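PDB 3WPU: beta-fructofuranosidase from Arthrobacter, which belongs to the levansucrase/invertase family, whose enzymes are built round a five-bladed beta-propeller. Local coordinates for residues 150-154 against 194-199; 309-313 against 322-326; 426-432 against 483-487; 507-512 against 536-540; 512-516 against 529-533. All blocks are in the same frame, centred on the assembly; numbering follows the deposited sequence.

Contact 1 (150-154 against 194-199); sequences QIFED and KPYDPR
R199 carries the tight side of this contact, held between two acids and the ring of F152. It meets E153 end-on: NH1 and NH2 of R199 both donate to the single oxygen OE1 of E153, at 3.1 Å and 3.0 Å. That oxygen lies in the guanidinium plane. The E153 chain is bent at chi2 (90°), which turns the carboxylate back to R199. D197 takes the group side-on. R199 NE binds D197 OD1 at 2.9 Å, nearly straight at 169°, and R199 NH2 binds D197 OD2 at 2.8 Å. F152 lies over one guanidinium face, with CD1 above the rim. It is tilted rather than stacked, with the two planes 61° apart. I151 CD1 touches R199 CD at 4.1 Å.

This salt-bridge network ties the loop before strand 159-169 to strand 197-210 of the propeller. D224, on the neighbouring strand 213-226, adds a further salt bridge to R199 NH1.

The other side is looser. D154 and K194 approach from opposite directions, and their salt bridge is weak, with OD2 of D154 3.4 Å from NZ of K194. D154 OD1 is hydrogen-bonded to S156, while K194 makes a cation-pi contact with Y185.

Contact 2 (309-313 against 322-326); sequences GLAKA and EFLPP
K312 and E322 face each other in the beta hairpin of strands 305-313 and 321-331. Each bonds the other through the backbone: K312 N to E322 O and E322 N to K312 O, both at 2.9 Å. The next pair, A311 and F323, is non-hydrogen-bonded. Here A311 CA lies 3.2 Å from E322 O, a CA-H...O contact. Further along, L324 N reaches L310 O at 2.9 Å. The two short segments run antiparallel at 147°, with their axes 4.5 Å apart at the closest.

L310, K312, E322 and L324 share one face of the sheet. L324 CD1 packs against both K312 CB and L310 CD2, at 3.9 Å each. L310 and L324 cross at a slant. K312 and E322 lie alongside each other and point the same way. A311 and F323 occupy the opposite face, where both meet L226.

In the next shell, strand 260-266 bonds to the far side of strand 305-313, and its F260 touches L310, K312 and L324. Y233 OH is hydrogen-bonded to both L310 N and L324 O. R379 holds the carbonyls of P325 and P326.

The K312 chain is fully extended (chi1 -180°). Its NZ forms salt bridges with E258 and E21, and stays 5.3 Å from E322 OE1.

Contact 3 (426-432 against 483-487); sequences MPGGLVQ and DIPAN
M426 reaches segment 483-487 through a chain whose chi1 (-55°) and extended chi2 bring the sulfur to I484. The bend at chi3 (-67°) then turns CE toward D483 O and P485. M426 CE lies 3.5 Å from D483 O and 3.9 Å from P485 CD. M426 SD touches I484 CG2 at 3.9 Å, the two side chains crossing at about a right angle. Q432 is folded as well. A bend at its chi2 (99°) lays the amide against the tip of I484. Q432 CD is 3.6 Å from I484 CD1.

L430 CD1 meets the ring of P485 at CG, 4.1 Å away. Further out, P427 CG rests against N487 OD1 at 3.9 Å. No hydrogen bond crosses between the segments. The polar groups turn to other partners instead: Q432 NE2 to T77 O, the D483 carboxylate to R121, D483 O to T453, and N487 to N86 and Q87.

The turn that presents M426 and L430 is tight. M426 N binds L430 O at 2.7 Å, and G429 N, in a residue with positive phi, makes a weak bond to M426 O. Two residues, G429 and L430, thus stand opposite the single M426. This is a G1 beta bulge, closing the hairpin of strands 423-425 and 430-434 in a four-stranded antiparallel sheet of the kind that forms a propeller blade.

Contact 4 (507-512 against 536-540); sequences KIRKIL and LLAQY
Helices 502-512 and 527-539 come together where I508 CA lies 7.1 Å from L536 CA. L536 is central. With CG anti to the backbone N (chi1 -166°), the side chain extends toward helix 502-512, and its CD2 lodges among the side chains there. L512 and L536 reach toward each other tip to tip, with L512 CG 3.5 Å from L536 CD2. The same methyl, L536 CD2, also touches I511 CG2 at 3.6 Å. I508 fills the next position. Its CD1 meets L537 CD2 at 3.9 Å, and these two side chains cross at about a right angle.

The two helices form part of a small helical layer at the C-terminal end of the chain, packed on the hairpin of strands 488-493 and 496-500. I508 and Y540 both touch V500 on that hairpin, and L537 rests on F491, F496 and V498.

Y540, the last modelled residue, lies along the edge of the contact. I508 runs past it in the opposite direction, with I508 CG1 4.0 Å from Y540 CD2. K507 crosses the end of the phenol at about a right angle. K507 CD is 3.3 Å from Y540 OH, and the bent chain brings K507 NZ to 3.5 Å from that oxygen, a weak hydrogen bond.

Contact 5 (512-516 against 529-533); sequences LGSKF and VRALI
I533 and F516 meet obliquely, with I533 CG2 3.8 Å from F516 CE1. The longer branch of I533 ends at the backbone, with I533 CD1 3.8 Å from K515 O. L512 comes in beside them. Its CD1 sits above one face of the F516 ring, offset toward the rim, and also touches I533 CG1 at 3.9 Å. That methyl therefore fills the angle between ring and isoleucine. The other methyl of L512 runs past L532 in the opposite direction, and L512 CD2 is only 3.5 Å from L532 CD1, a tight carbon contact.

K515 lies over the outer side. Its chi1 of 54° tucks CG over its own backbone, and bends at chi3 and chi4 follow. It crosses L532 at about a right angle, with K515 CD 4.1 Å from L532 CD1. K515 slants across V529: K515 CB is 4.0 Å from V529 CG1. The lysine thus packs through its carbon chain.

No hydrogen bond joins the two segments. Further in, F516 makes an edge-to-face contact with F491 and touches I508 and R509. G513, with positive phi, separates helix 502-512 from helix 514-520. The arrangement is apolar helix-to-helix packing, in a compact cluster of three successive helices: 502-512, 514-520 and 527-539.

The five contacts follow the chain in series, except that contact 5 is nested inside the loop closed by contact 4. Those two belong together. Their centres are 9 Å apart, they share L512, and both use helix 527-539. They also touch directly: R509 CG is 3.8 Å from F516 CD2. Contacts 1 and 2 lie about 8 Å apart at their nearest atoms, and both involve residues of the propeller fold. Contact 3 sits on the other side of the chain's centre from contact 1, with centres 34 Å apart. It is closer to the helical cluster, about 11 Å from contact 4 at the nearest atoms. Contacts 1 and 5 are farthest apart, 49 Å between centres.

Contact 1 (150-154 against 194-199)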
# COMPACT_ATOMS: atom_id res chain seq x y z
N GLN A 150 4.41 21.38 11.73
CA GLN A 150 4.16 21.70 13.14
C GLN A 150 4.78 20.79 14.19
O GLN A 150 5.08 21.24 15.30
CB GLN A 150 2.69 21.89 13.42
CG GLN A 150 1.77 20.77 13.09
CD GLN A 150 0.32 21.25 13.22
OE1 GLN A 150 -0.35 20.89 14.15
NE2 GLN A 150 -0.09 22.12 12.35
N ILE A 151 4.95 19.51 13.86
CA ILE A 151 5.37 18.52 14.87
C ILE A 151 6.87 18.46 15.12
O ILE A 151 7.31 17.83 16.08
CB ILE A 151 4.86 17.09 14.51
CG1 ILE A 151 5.51 16.56 13.22
CG2 ILE A 151 3.34 17.08 14.46
CD1 ILE A 151 5.11 15.15 12.86
N PHE A 152 7.66 19.05 14.23
CA PHE A 152 9.12 18.94 14.29
C PHE A 152 9.75 19.96 15.23
O PHE A 152 9.62 21.16 15.03
CB PHE A 152 9.72 19.03 12.90
CG PHE A 152 9.30 17.89 12.02
CD1 PHE A 152 9.83 16.62 12.21
CD2 PHE A 152 8.31 18.08 11.06
CE1 PHE A 152 9.39 15.56 11.43
CE2 PHE A 152 7.89 17.02 10.28
CZ PHE A 152 8.44 15.76 10.47
N GLU A 153 10.42 19.44 16.26
CA GLU A 153 11.14 20.28 17.20
C GLU A 153 12.19 21.11 16.45
O GLU A 153 12.28 22.33 16.64
CB GLU A 153 11.79 19.40 18.28
CG GLU A 153 10.80 18.71 19.24
CD GLU A 153 10.30 17.31 18.80
OE1 GLU A 153 10.31 16.98 17.62
OE2 GLU A 153 9.87 16.50 19.68
N ASP A 154 12.94 20.45 15.57
CA ASP A 154 13.97 21.08 14.74
C ASP A 154 13.36 21.61 13.44
O ASP A 154 13.08 20.86 12.50
CB ASP A 154 15.10 20.09 14.47
CG ASP A 154 16.26 20.70 13.70
OD1 ASP A 154 16.16 21.83 13.22
OD2 ASP A 154 17.29 20.00 13.59
N LYS A 194 22.04 15.81 9.24
CA LYS A 194 21.73 14.72 10.18
C LYS A 194 20.75 13.78 9.46
O LYS A 194 20.25 14.11 8.38
CB LYS A 194 21.13 15.25 11.50
CG LYS A 194 19.80 15.99 11.36
CD LYS A 194 19.09 16.15 12.71
CE LYS A 194 17.66 16.64 12.54
NZ LYS A 194 16.91 16.64 13.83
N PRO A 195 20.46 12.61 10.04
CA PRO A 195 19.51 11.72 9.36
C PRO A 195 18.12 12.35 9.24
O PRO A 195 17.72 13.16 10.06
CB PRO A 195 19.48 10.49 10.28
CG PRO A 195 20.81 10.51 10.97
CD PRO A 195 21.09 11.95 11.20
N TYR A 196 17.38 11.95 8.22
CA TYR A 196 16.01 12.43 8.05
C TYR A 196 15.12 11.90 9.18
O TYR A 196 15.52 11.03 9.95
CB TYR A 196 15.47 12.09 6.68
CG TYR A 196 14.88 10.71 6.46
CD1 TYR A 196 13.70 10.55 5.76
CD2 TYR A 196 15.49 9.56 6.99
CE1 TYR A 196 13.16 9.32 5.53
CE2 TYR A 196 14.96 8.30 6.77
CZ TYR A 196 13.76 8.19 6.08
OH TYR A 196 13.23 6.95 5.84
N ASP A 197 13.92 12.46 9.23
CA ASP A 197 13.03 12.30 10.38
C ASP A 197 11.62 12.05 9.88
O ASP A 197 10.84 12.98 9.72
CB ASP A 197 13.10 13.54 11.25
CG ASP A 197 12.40 13.37 12.60
OD1 ASP A 197 11.65 12.41 12.81
OD2 ASP A 197 12.59 14.27 13.43
N PRO A 198 11.31 10.77 9.60
CA PRO A 198 9.97 10.35 9.20
C PRO A 198 9.16 9.95 10.42
O PRO A 198 9.62 9.14 11.22
CB PRO A 198 10.24 9.13 8.35
CG PRO A 198 11.49 8.53 8.89
CD PRO A 198 12.27 9.65 9.56
N ARG A 199 7.94 10.47 10.52
CA ARG A 199 7.07 10.16 11.66
C ARG A 199 5.70 9.75 11.19
O ARG A 199 5.20 10.26 10.18
CB ARG A 199 6.96 11.34 12.59
CG ARG A 199 8.32 11.83 13.06
CD ARG A 199 8.21 12.86 14.16
NE ARG A 199 9.51 13.43 14.50
CZ ARG A 199 9.69 14.40 15.39
NH1 ARG A 199 8.67 14.85 16.11
NH2 ARG A 199 10.90 14.90 15.59

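Contact 2 (309-313 against 322-326)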
# COMPACT_ATOMS: atom_id res chain seq x y z
N GLY A 309 6.06 -3.54 11.02
CA GLY A 309 5.68 -3.24 12.39
C GLY A 309 4.20 -3.29 12.67
O GLY A 309 3.37 -3.28 11.77
N LEU A 310 3.89 -3.39 13.97
CA LEU A 310 2.52 -3.38 14.48
C LEU A 310 2.47 -2.36 15.63
O LEU A 310 3.44 -2.22 16.40
CB LEU A 310 2.13 -4.76 15.01
CG LEU A 310 0.65 -4.94 15.37
CD1 LEU A 310 -0.29 -4.86 14.18
CD2 LEU A 310 0.45 -6.26 16.12
N ALA A 311 1.36 -1.64 15.71
CA ALA A 311 1.09 -0.73 16.82
C ALA A 311 -0.38 -0.86 17.17
O ALA A 311 -1.21 -1.28 16.36
CB ALA A 311 1.44 0.70 16.49
N LYS A 312 -0.68 -0.51 18.42
CA LYS A 312 -2.03 -0.55 18.93
C LYS A 312 -2.42 0.81 19.51
O LYS A 312 -1.64 1.44 20.23
CB LYS A 312 -2.11 -1.62 20.01
CG LYS A 312 -3.49 -1.77 20.63
CD LYS A 312 -3.43 -2.81 21.74
CE LYS A 312 -4.80 -2.96 22.36
NZ LYS A 312 -4.89 -4.13 23.27
N ALA A 313 -3.64 1.25 19.19
CA ALA A 313 -4.16 2.54 19.68
C ALA A 313 -4.50 2.42 21.17
O ALA A 313 -4.99 1.37 21.64
CB ALA A 313 -5.39 2.96 18.90
N GLU A 322 0.85 2.69 20.98
CA GLU A 322 1.99 1.99 21.55
C GLU A 322 2.52 1.04 20.48
O GLU A 322 1.75 0.36 19.79
CB GLU A 322 1.65 1.22 22.84
CG GLU A 322 0.75 0.05 22.65
CD GLU A 322 0.37 -0.64 23.95
OE1 GLU A 322 -0.16 -1.75 23.85
OE2 GLU A 322 0.55 -0.04 25.04
N PHE A 323 3.82 1.00 20.35
CA PHE A 323 4.47 0.02 19.51
C PHE A 323 4.26 -1.37 20.10
O PHE A 323 4.19 -1.54 21.34
CB PHE A 323 5.98 0.25 19.45
CG PHE A 323 6.41 1.33 18.50
CD1 PHE A 323 6.04 1.30 17.19
CD2 PHE A 323 7.23 2.35 18.94
CE1 PHE A 323 6.46 2.27 16.30
CE2 PHE A 323 7.67 3.34 18.07
CZ PHE A 323 7.28 3.30 16.75
N LEU A 324 4.12 -2.33 19.21
CA LEU A 324 4.19 -3.75 19.54
C LEU A 324 5.34 -4.37 18.73
O LEU A 324 5.88 -3.71 17.82
CB LEU A 324 2.86 -4.43 19.22
CG LEU A 324 1.65 -3.92 20.02
CD1 LEU A 324 0.35 -4.55 19.57
CD2 LEU A 324 1.84 -4.13 21.52
N PRO A 325 5.72 -5.61 19.05
CA PRO A 325 6.89 -6.17 18.33
C PRO A 325 6.61 -6.35 16.82
O PRO A 325 5.47 -6.47 16.40
CB PRO A 325 7.14 -7.50 19.07
CG PRO A 325 6.60 -7.24 20.47
CD PRO A 325 5.35 -6.44 20.23
N PRO A 326 7.66 -6.33 15.98
CA PRO A 326 7.38 -6.52 14.57
C PRO A 326 6.67 -7.84 14.25
O PRO A 326 6.89 -8.87 14.92
CB PRO A 326 8.78 -6.51 13.91
CG PRO A 326 9.73 -6.02 14.93
CD PRO A 326 9.10 -6.27 16.28

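Contact 3 (426-432 against 483-487)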
# COMPACT_ATOMS: atom_id res chain seq x y z
N MET A 426 -7.64 -4.15 -2.67
CA MET A 426 -8.96 -3.64 -2.37
C MET A 426 -9.91 -4.80 -2.19
O MET A 426 -9.60 -5.94 -2.54
CB MET A 426 -9.43 -2.76 -3.53
CG MET A 426 -8.43 -1.67 -3.84
SD MET A 426 -8.95 -0.41 -5.03
CE MET A 426 -9.04 -1.40 -6.53
N PRO A 427 -11.12 -4.51 -1.68
CA PRO A 427 -12.08 -5.59 -1.50
C PRO A 427 -12.34 -6.38 -2.78
O PRO A 427 -12.34 -5.82 -3.91
CB PRO A 427 -13.33 -4.84 -1.02
CG PRO A 427 -12.76 -3.66 -0.30
CD PRO A 427 -11.64 -3.22 -1.20
N GLY A 428 -12.48 -7.70 -2.61
CA GLY A 428 -12.67 -8.62 -3.73
C GLY A 428 -11.42 -8.91 -4.53
O GLY A 428 -11.50 -9.45 -5.63
N GLY A 429 -10.26 -8.57 -3.98
CA GLY A 429 -9.00 -8.88 -4.62
C GLY A 429 -8.66 -7.98 -5.77
O GLY A 429 -7.75 -8.31 -6.52
N LEU A 430 -9.33 -6.83 -5.88
CA LEU A 430 -8.92 -5.85 -6.90
C LEU A 430 -7.63 -5.14 -6.44
O LEU A 430 -7.41 -4.89 -5.27
CB LEU A 430 -10.03 -4.84 -7.19
CG LEU A 430 -11.35 -5.38 -7.73
CD1 LEU A 430 -12.27 -4.21 -8.10
CD2 LEU A 430 -11.14 -6.30 -8.94
N VAL A 431 -6.75 -4.84 -7.38
CA VAL A 431 -5.46 -4.29 -7.02
C VAL A 431 -5.22 -3.05 -7.86
O VAL A 431 -5.22 -3.11 -9.11
CB VAL A 431 -4.31 -5.30 -7.22
CG1 VAL A 431 -3.00 -4.65 -6.79
CG2 VAL A 431 -4.58 -6.60 -6.45
N GLN A 432 -5.05 -1.91 -7.18
CA GLN A 432 -4.71 -0.65 -7.86
C GLN A 432 -3.23 -0.37 -7.63
O GLN A 432 -2.66 -0.79 -6.65
CB GLN A 432 -5.57 0.50 -7.35
CG GLN A 432 -5.53 0.77 -5.84
CD GLN A 432 -4.62 1.90 -5.42
OE1 GLN A 432 -3.74 2.36 -6.18
NE2 GLN A 432 -4.81 2.36 -4.20
N ASP A 483 -9.18 2.77 -11.46
CA ASP A 483 -10.44 2.38 -10.86
C ASP A 483 -10.23 2.00 -9.39
O ASP A 483 -9.66 0.95 -9.08
CB ASP A 483 -11.06 1.22 -11.65
CG ASP A 483 -12.48 0.91 -11.20
OD1 ASP A 483 -13.13 1.81 -10.63
OD2 ASP A 483 -12.95 -0.23 -11.46
N ILE A 484 -10.74 2.85 -8.50
CA ILE A 484 -10.69 2.61 -7.06
C ILE A 484 -12.13 2.69 -6.53
O ILE A 484 -12.59 3.74 -6.06
CB ILE A 484 -9.74 3.61 -6.39
CG1 ILE A 484 -8.33 3.42 -6.95
CG2 ILE A 484 -9.78 3.42 -4.87
CD1 ILE A 484 -7.24 4.26 -6.31
N PRO A 485 -12.87 1.61 -6.67
CA PRO A 485 -14.31 1.69 -6.46
C PRO A 485 -14.73 1.62 -5.00
O PRO A 485 -14.15 0.87 -4.21
CB PRO A 485 -14.83 0.45 -7.22
CG PRO A 485 -13.72 -0.51 -7.17
CD PRO A 485 -12.45 0.28 -7.16
N ALA A 486 -15.79 2.35 -4.66
CA ALA A 486 -16.36 2.30 -3.32
C ALA A 486 -17.38 1.17 -3.25
O ALA A 486 -18.19 1.03 -4.16
CB ALA A 486 -17.03 3.63 -2.99
N ASN A 487 -17.32 0.36 -2.19
CA ASN A 487 -18.35 -0.65 -1.94
C ASN A 487 -19.26 -0.28 -0.78
O ASN A 487 -20.23 -0.98 -0.51
CB ASN A 487 -17.72 -2.04 -1.72
CG ASN A 487 -16.82 -2.08 -0.52
OD1 ASN A 487 -15.84 -1.33 -0.43
ND2 ASN A 487 -17.13 -2.96 0.43

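Contact 4 (507-512 against 536-540)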
# COMPACT_ATOMS: atom_id res chain seq x y z
N LYS A 507 -31.30 1.64 -4.42
CA LYS A 507 -32.69 1.54 -4.00
C LYS A 507 -33.18 2.84 -3.38
O LYS A 507 -34.26 3.34 -3.70
CB LYS A 507 -32.83 0.41 -2.97
CG LYS A 507 -34.25 -0.08 -2.74
CD LYS A 507 -34.25 -1.56 -2.34
CE LYS A 507 -35.50 -2.28 -2.83
NZ LYS A 507 -36.73 -1.84 -2.12
N ILE A 508 -32.36 3.37 -2.47
CA ILE A 508 -32.64 4.62 -1.79
C ILE A 508 -32.81 5.76 -2.79
O ILE A 508 -33.73 6.58 -2.66
CB ILE A 508 -31.51 4.95 -0.79
CG1 ILE A 508 -31.59 3.99 0.40
CG2 ILE A 508 -31.58 6.41 -0.33
CD1 ILE A 508 -30.29 3.85 1.15
N ARG A 509 -31.93 5.82 -3.78
CA ARG A 509 -32.00 6.87 -4.77
C ARG A 509 -33.26 6.77 -5.60
O ARG A 509 -33.87 7.78 -5.92
CB ARG A 509 -30.77 6.85 -5.67
CG ARG A 509 -29.51 7.33 -4.95
CD ARG A 509 -28.28 7.15 -5.81
NE ARG A 509 -27.08 7.72 -5.21
CZ ARG A 509 -26.77 9.02 -5.19
NH1 ARG A 509 -27.59 9.93 -5.71
NH2 ARG A 509 -25.64 9.42 -4.62
N LYS A 510 -33.64 5.55 -5.96
CA LYS A 510 -34.85 5.32 -6.75
C LYS A 510 -36.10 5.75 -5.98
O LYS A 510 -36.94 6.47 -6.51
CB LYS A 510 -34.94 3.84 -7.17
CG LYS A 510 -34.21 3.50 -8.47
CD LYS A 510 -35.15 3.44 -9.68
CE LYS A 510 -35.88 4.75 -9.95
NZ LYS A 510 -37.01 4.58 -10.91
N ILE A 511 -36.20 5.32 -4.72
CA ILE A 511 -37.33 5.67 -3.85
C ILE A 511 -37.47 7.17 -3.60
O ILE A 511 -38.59 7.72 -3.65
CB ILE A 511 -37.22 4.95 -2.48
CG1 ILE A 511 -37.38 3.44 -2.66
CG2 ILE A 511 -38.27 5.48 -1.51
CD1 ILE A 511 -37.01 2.63 -1.45
N LEU A 512 -36.35 7.85 -3.33
CA LEU A 512 -36.40 9.28 -2.97
C LEU A 512 -36.42 10.20 -4.19
O LEU A 512 -36.97 11.30 -4.12
CB LEU A 512 -35.22 9.65 -2.06
CG LEU A 512 -35.15 8.91 -0.74
CD1 LEU A 512 -33.84 9.22 -0.03
CD2 LEU A 512 -36.35 9.24 0.16
N LEU A 536 -35.33 6.39 5.85
CA LEU A 536 -35.01 5.42 4.81
C LEU A 536 -33.55 4.98 4.95
O LEU A 536 -33.23 3.80 4.81
CB LEU A 536 -35.28 6.02 3.42
CG LEU A 536 -35.33 5.08 2.21
CD1 LEU A 536 -36.33 3.94 2.37
CD2 LEU A 536 -35.65 5.90 0.98
N LEU A 537 -32.67 5.92 5.24
CA LEU A 537 -31.27 5.62 5.43
C LEU A 537 -31.07 4.70 6.63
O LEU A 537 -30.36 3.68 6.54
CB LEU A 537 -30.48 6.92 5.59
CG LEU A 537 -30.23 7.67 4.28
CD1 LEU A 537 -29.65 9.05 4.57
CD2 LEU A 537 -29.30 6.89 3.35
N ALA A 538 -31.71 5.04 7.75
CA ALA A 538 -31.63 4.21 8.96
C ALA A 538 -32.11 2.77 8.72
O ALA A 538 -31.60 1.84 9.34
CB ALA A 538 -32.41 4.84 10.10
N GLN A 539 -33.07 2.59 7.81
CA GLN A 539 -33.56 1.24 7.48
C GLN A 539 -32.52 0.36 6.78
O GLN A 539 -32.48 -0.85 7.00
CB GLN A 539 -34.84 1.30 6.63
CG GLN A 539 -36.09 1.23 7.49
CD GLN A 539 -37.34 1.70 6.78
OE1 GLN A 539 -37.37 1.88 5.56
NE2 GLN A 539 -38.40 1.89 7.56
N TYR A 540 -31.67 0.98 5.95
CA TYR A 540 -30.65 0.25 5.20
C TYR A 540 -29.27 0.34 5.85
O TYR A 540 -29.05 1.13 6.77
CB TYR A 540 -30.59 0.77 3.76
CG TYR A 540 -31.80 0.43 2.94
CD1 TYR A 540 -31.84 -0.72 2.14
CD2 TYR A 540 -32.93 1.25 2.95
CE1 TYR A 540 -32.95 -1.03 1.38
CE2 TYR A 540 -34.05 0.95 2.20
CZ TYR A 540 -34.06 -0.19 1.42
OH TYR A 540 -35.17 -0.49 0.67

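Contact 5 (512-516 against 529-533)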
# COMPACT_ATOMS: atom_id res chain seq x y z
N LEU A 512 -36.35 7.85 -3.33
CA LEU A 512 -36.40 9.28 -2.97
C LEU A 512 -36.42 10.20 -4.19
O LEU A 512 -36.97 11.30 -4.12
CB LEU A 512 -35.22 9.65 -2.06
CG LEU A 512 -35.15 8.91 -0.74
CD1 LEU A 512 -33.84 9.22 -0.03
CD2 LEU A 512 -36.35 9.24 0.16
N GLY A 513 -35.82 9.77 -5.29
CA GLY A 513 -35.71 10.61 -6.47
C GLY A 513 -35.13 11.97 -6.17
O GLY A 513 -34.12 12.10 -5.46
N SER A 514 -35.79 13.01 -6.68
CA SER A 514 -35.25 14.37 -6.70
C SER A 514 -35.02 14.99 -5.33
O SER A 514 -34.11 15.80 -5.17
CB SER A 514 -36.20 15.27 -7.49
OG SER A 514 -37.48 15.29 -6.87
N LYS A 515 -35.84 14.64 -4.33
CA LYS A 515 -35.66 15.22 -2.99
C LYS A 515 -34.30 14.84 -2.35
O LYS A 515 -33.76 15.59 -1.54
CB LYS A 515 -36.85 14.91 -2.06
CG LYS A 515 -37.23 13.45 -1.91
CD LYS A 515 -38.21 13.23 -0.76
CE LYS A 515 -39.64 13.58 -1.14
NZ LYS A 515 -40.27 12.50 -1.95
N PHE A 516 -33.75 13.70 -2.76
CA PHE A 516 -32.41 13.27 -2.30
C PHE A 516 -31.29 14.12 -2.89
O PHE A 516 -30.32 14.44 -2.21
CB PHE A 516 -32.17 11.80 -2.69
CG PHE A 516 -31.14 11.09 -1.84
CD1 PHE A 516 -31.00 11.35 -0.48
CD2 PHE A 516 -30.36 10.08 -2.41
CE1 PHE A 516 -30.08 10.64 0.28
CE2 PHE A 516 -29.43 9.39 -1.65
CZ PHE A 516 -29.30 9.66 -0.30
N VAL A 529 -39.13 16.27 4.63
CA VAL A 529 -38.21 15.58 3.74
C VAL A 529 -36.96 15.07 4.46
O VAL A 529 -36.56 13.93 4.26
CB VAL A 529 -37.81 16.48 2.57
CG1 VAL A 529 -36.66 15.87 1.79
CG2 VAL A 529 -39.02 16.68 1.69
N ARG A 530 -36.37 15.90 5.30
CA ARG A 530 -35.23 15.48 6.11
C ARG A 530 -35.58 14.22 6.89
O ARG A 530 -34.82 13.26 6.92
CB ARG A 530 -34.80 16.61 7.07
CG ARG A 530 -33.56 16.30 7.89
CD ARG A 530 -33.09 17.53 8.65
NE ARG A 530 -32.65 18.56 7.71
CZ ARG A 530 -31.46 18.57 7.09
NH1 ARG A 530 -30.56 17.60 7.30
NH2 ARG A 530 -31.18 19.55 6.24
N ALA A 531 -36.75 14.23 7.52
CA ALA A 531 -37.18 13.08 8.30
C ALA A 531 -37.32 11.82 7.48
O ALA A 531 -36.96 10.72 7.92
CB ALA A 531 -38.50 13.40 9.00
N LEU A 532 -37.86 11.93 6.27
CA LEU A 532 -38.13 10.74 5.51
C LEU A 532 -36.84 10.18 4.89
O LEU A 532 -36.70 8.97 4.76
CB LEU A 532 -39.25 10.98 4.50
CG LEU A 532 -39.09 11.57 3.11
CD1 LEU A 532 -38.96 10.45 2.10
CD2 LEU A 532 -40.33 12.41 2.79
N ILE A 533 -35.90 11.07 4.56
CA ILE A 533 -34.59 10.63 4.08
C ILE A 533 -33.85 9.88 5.20
O ILE A 533 -33.35 8.78 4.97
CB ILE A 533 -33.75 11.81 3.55
CG1 ILE A 533 -34.39 12.34 2.27
CG2 ILE A 533 -32.31 11.38 3.32
CD1 ILE A 533 -33.73 13.60 1.75